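Local structure of PppA (Pseudomonas aeruginosa, 6JKV) at residues 43-47 with 69-74; 57-61 with 252-257. The protein probably acts as a metal-dependent serine/threonine phosphatase of the PP2C family and is a key regulatory component of type VI secretion. One frame throughout, in Å; residues are numbered along the deposited sequence.

Interaction 1: residues 43-47 with 69-74; sequences VNEDA and GDFVSS
S73 reaches from the first turns of helix 69-82 to the backbone of E45, its OG lying 2.8 Å from E45 O. The rotation that allows this sets OG between the backbone N and the carbonyl carbon (chi1 65°), where it also comes within 3.2 Å of D70 O, so the hydroxyl lies within reach of both carbonyl oxygens. The methyl of A47 packs against the same serine, CB lying 3.5 Å from S73 OG.

E45 runs alongside the start of the helix. Its CG, turned away from the carbonyl carbon (chi1 -70°), passes 3.8 Å from D70 N, and the extended chain carries OE1 to 3.4 Å from G69 CA, where the glycine has no side chain. The carboxylate is held beyond the contact: OE1 accepts from G65 N, and OE2 pairs with R41. D70 CB lies 4.0 Å from N44 O, while V43 crosses the D70 side chain at about a right angle, CG1 lying 4.1 Å from D70 OD2.

D46 of the same segment comes, by its nearest side-chain atom, within about 4 Å of a bound manganese ion, so the contact packs the helix start beside the metal centre. It joins the loop leading into edge strand 46-51 to helix 69-82. Backbone bonds tie E45 to G62, a manganese-site residue, and A47 to A60, and S73 also touches A60 of strand 56-63 and S121 of strand 120-129.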
# COMPACT_ATOMS: atom_id res chain seq x y z
N VAL A 43 7.05 12.73 -12.23
CA VAL A 43 7.72 11.43 -11.96
C VAL A 43 6.83 10.65 -11.00
O VAL A 43 6.43 11.22 -9.96
CB VAL A 43 9.14 11.63 -11.42
CG1 VAL A 43 9.74 10.33 -10.92
CG2 VAL A 43 10.05 12.27 -12.46
N ASN A 44 6.53 9.41 -11.35
CA ASN A 44 5.74 8.49 -10.49
C ASN A 44 6.70 7.76 -9.55
O ASN A 44 7.45 6.90 -10.03
CB ASN A 44 4.90 7.54 -11.34
CG ASN A 44 3.76 6.94 -10.56
OD1 ASN A 44 3.76 6.98 -9.33
ND2 ASN A 44 2.76 6.42 -11.26
N GLU A 45 6.67 8.10 -8.27
CA GLU A 45 7.48 7.42 -7.23
C GLU A 45 6.64 6.34 -6.55
O GLU A 45 7.21 5.59 -5.73
CB GLU A 45 8.02 8.42 -6.21
CG GLU A 45 9.09 9.31 -6.78
CD GLU A 45 9.35 10.54 -5.93
OE1 GLU A 45 10.04 10.41 -4.90
OE2 GLU A 45 8.87 11.64 -6.31
N ASP A 46 5.34 6.27 -6.87
CA ASP A 46 4.48 5.15 -6.44
C ASP A 46 4.92 3.88 -7.17
O ASP A 46 5.31 3.97 -8.33
CB ASP A 46 2.99 5.42 -6.70
CG ASP A 46 2.29 6.29 -5.67
OD1 ASP A 46 2.98 6.88 -4.80
OD2 ASP A 46 1.05 6.38 -5.76
N ALA A 47 4.86 2.74 -6.49
CA ALA A 47 5.07 1.41 -7.09
C ALA A 47 4.04 0.44 -6.52
O ALA A 47 3.47 0.72 -5.45
CB ALA A 47 6.48 0.92 -6.83
N GLY A 69 13.05 8.18 -4.43
CA GLY A 69 11.76 7.60 -3.99
C GLY A 69 11.40 6.38 -4.81
O GLY A 69 11.08 5.34 -4.21
N ASP A 70 11.48 6.49 -6.14
CA ASP A 70 11.13 5.38 -7.06
C ASP A 70 12.15 4.24 -6.89
O ASP A 70 11.74 3.07 -6.97
CB ASP A 70 11.01 5.85 -8.51
CG ASP A 70 12.17 6.69 -9.01
OD1 ASP A 70 13.09 6.99 -8.21
OD2 ASP A 70 12.13 7.04 -10.20
N PHE A 71 13.41 4.59 -6.65
CA PHE A 71 14.47 3.61 -6.31
C PHE A 71 14.01 2.74 -5.13
O PHE A 71 14.07 1.49 -5.23
CB PHE A 71 15.78 4.32 -5.98
CG PHE A 71 16.76 3.51 -5.18
CD1 PHE A 71 17.39 2.41 -5.73
CD2 PHE A 71 17.05 3.84 -3.86
CE1 PHE A 71 18.30 1.67 -4.99
CE2 PHE A 71 17.95 3.09 -3.12
CZ PHE A 71 18.58 2.01 -3.69
N VAL A 72 13.54 3.36 -4.05
CA VAL A 72 13.16 2.62 -2.81
C VAL A 72 11.87 1.82 -3.07
O VAL A 72 11.80 0.65 -2.67
CB VAL A 72 13.00 3.57 -1.61
CG1 VAL A 72 12.60 2.80 -0.36
CG2 VAL A 72 14.28 4.35 -1.34
N SER A 73 10.88 2.43 -3.72
CA SER A 73 9.56 1.77 -3.93
C SER A 73 9.73 0.56 -4.86
O SER A 73 9.12 -0.48 -4.57
CB SER A 73 8.50 2.74 -4.43
OG SER A 73 8.79 3.25 -5.73
N SER A 74 10.57 0.68 -5.89
CA SER A 74 10.82 -0.42 -6.85
C SER A 74 11.63 -1.52 -6.15
O SER A 74 11.32 -2.70 -6.38
CB SER A 74 11.48 0.06 -8.12
OG SER A 74 12.58 0.88 -7.81

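Interaction 2: residues 57-61 with 252-257; sequences WVVAD and DNITAL
L257 projects from strand 254-261 toward strand 56-63 and fills the angle between W57 and V59. Its CG stands anti to the backbone N (chi1 -158°), a rotation that carries the branch toward strand 56-63, with CD2 directed at W57 and CD1 at the V58 carbonyl. CD2 sits 3.7 Å from W57 CB and 3.8 Å from W57 CD1, meeting the indole obliquely, and the two side chains cross at about a right angle. CD1 instead lies 3.6 Å from V58 O, so it packs on the backbone although the V58 side chain points away.

V59 and L257 lie alongside each other, pointing opposite ways, and V59 CG2 comes within 3.9 Å of L257 CB. The other valine branch, CG1, faces T255 CG2 at 4.3 Å. The two strands belong to different sheets: their segments run antiparallel at 168°, but the axes stay 8.0 Å apart and no hydrogen bond links them. Packing of this kind between two antiparallel sheets forms the core of the beta-sandwich characteristic of the PP2C fold.

At the other end the character changes. D61 of strand 56-63 and D252 of the loop before strand 254-261 point at one another with their carboxylate planes 49° apart, and D61 OD2 stands 4.1 Å from D252 OD2. Both oxygens bind one manganese ion, whose site includes D214; D61 OD1 binds the second manganese, together with G62.

The chemistry therefore divides along the contact, from a buried apolar interface to an acidic metal site. Bringing two carboxylates this close should be unfavourable by itself, and the shared manganese probably offsets their repulsion.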
# COMPACT_ATOMS: atom_id res chain seq x y z
N TRP A 57 -0.03 -8.71 -2.44
CA TRP A 57 -0.41 -7.41 -3.06
C TRP A 57 0.26 -6.29 -2.28
O TRP A 57 0.14 -6.28 -1.05
CB TRP A 57 -1.93 -7.27 -3.11
CG TRP A 57 -2.56 -8.43 -3.80
CD1 TRP A 57 -2.75 -8.59 -5.14
CD2 TRP A 57 -3.07 -9.63 -3.17
NE1 TRP A 57 -3.35 -9.80 -5.39
CE2 TRP A 57 -3.57 -10.45 -4.20
CE3 TRP A 57 -3.16 -10.07 -1.85
CZ2 TRP A 57 -4.15 -11.69 -3.94
CZ3 TRP A 57 -3.73 -11.29 -1.60
CH2 TRP A 57 -4.22 -12.09 -2.63
N VAL A 58 0.94 -5.40 -2.99
CA VAL A 58 1.81 -4.38 -2.36
C VAL A 58 1.54 -3.05 -3.06
O VAL A 58 1.42 -3.04 -4.29
CB VAL A 58 3.29 -4.77 -2.44
CG1 VAL A 58 4.18 -3.67 -1.88
CG2 VAL A 58 3.57 -6.09 -1.73
N VAL A 59 1.45 -1.98 -2.27
CA VAL A 59 1.56 -0.58 -2.76
C VAL A 59 2.63 0.13 -1.92
O VAL A 59 2.59 -0.00 -0.69
CB VAL A 59 0.21 0.14 -2.71
CG1 VAL A 59 0.37 1.62 -3.02
CG2 VAL A 59 -0.80 -0.51 -3.65
N ALA A 60 3.54 0.84 -2.57
CA ALA A 60 4.64 1.58 -1.92
C ALA A 60 4.70 3.01 -2.46
O ALA A 60 4.84 3.17 -3.68
CB ALA A 60 5.94 0.84 -2.12
N ASP A 61 4.60 4.00 -1.58
CA ASP A 61 4.67 5.43 -1.94
C ASP A 61 6.10 5.93 -1.68
O ASP A 61 6.45 6.15 -0.51
CB ASP A 61 3.64 6.25 -1.17
CG ASP A 61 3.62 7.71 -1.59
OD1 ASP A 61 4.57 8.14 -2.27
OD2 ASP A 61 2.66 8.42 -1.21
N ASP A 252 -1.06 14.42 -6.33
CA ASP A 252 -0.03 13.41 -5.99
C ASP A 252 -0.09 12.25 -6.99
O ASP A 252 -1.12 12.11 -7.68
CB ASP A 252 -0.22 12.91 -4.56
CG ASP A 252 1.00 12.22 -3.97
OD1 ASP A 252 2.01 12.10 -4.68
OD2 ASP A 252 0.91 11.80 -2.81
N ASN A 253 0.99 11.46 -7.07
CA ASN A 253 0.96 10.12 -7.70
C ASN A 253 -0.21 9.38 -7.07
O ASN A 253 -0.36 9.42 -5.84
CB ASN A 253 2.26 9.34 -7.49
CG ASN A 253 3.50 10.06 -7.97
OD1 ASN A 253 4.60 9.77 -7.51
ND2 ASN A 253 3.34 10.98 -8.92
N ILE A 254 -1.04 8.74 -7.89
CA ILE A 254 -2.27 8.06 -7.40
C ILE A 254 -2.19 6.61 -7.86
O ILE A 254 -2.12 6.38 -9.07
CB ILE A 254 -3.54 8.78 -7.88
CG1 ILE A 254 -4.78 7.96 -7.54
CG2 ILE A 254 -3.47 9.13 -9.36
CD1 ILE A 254 -6.05 8.78 -7.50
N THR A 255 -2.19 5.68 -6.90
CA THR A 255 -2.15 4.23 -7.18
C THR A 255 -3.30 3.55 -6.43
O THR A 255 -3.54 3.91 -5.26
CB THR A 255 -0.80 3.62 -6.79
OG1 THR A 255 0.22 4.37 -7.46
CG2 THR A 255 -0.70 2.16 -7.16
N ALA A 256 -3.97 2.63 -7.10
CA ALA A 256 -5.06 1.82 -6.52
C ALA A 256 -4.83 0.36 -6.92
O ALA A 256 -4.49 0.09 -8.08
CB ALA A 256 -6.40 2.33 -6.97
N LEU A 257 -4.99 -0.53 -5.94
CA LEU A 257 -4.90 -1.99 -6.14
C LEU A 257 -6.09 -2.62 -5.41
O LEU A 257 -6.21 -2.40 -4.19
CB LEU A 257 -3.56 -2.49 -5.61
CG LEU A 257 -3.08 -3.83 -6.17
CD1 LEU A 257 -1.56 -3.90 -6.18
CD2 LEU A 257 -3.68 -4.96 -5.37

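How the interactions relate
The contacts, their centres about 10 Å apart, meet beside the manganese site. D46 OD2 lies 2.8 Å from T255 OG1 of interaction 2, a probable hydrogen bond, and also bonds S213 OG, while T255 OG1 also bonds S35 OG. E45 N lies 2.8 Å from N253 OD1, another probable bond. N253 and T255 thus connect strand 254-261 and the loop before it to E45 and the start of strand 46-51. That strand neighbours 56-63, which carries D61 and leads on to helix 69-82. Between nearest atoms, the D46 side chain is about 3 Å from that of D61 and about 4 Å from a manganese ion, which puts D46 beside the metal ligands that interaction 2 supplies.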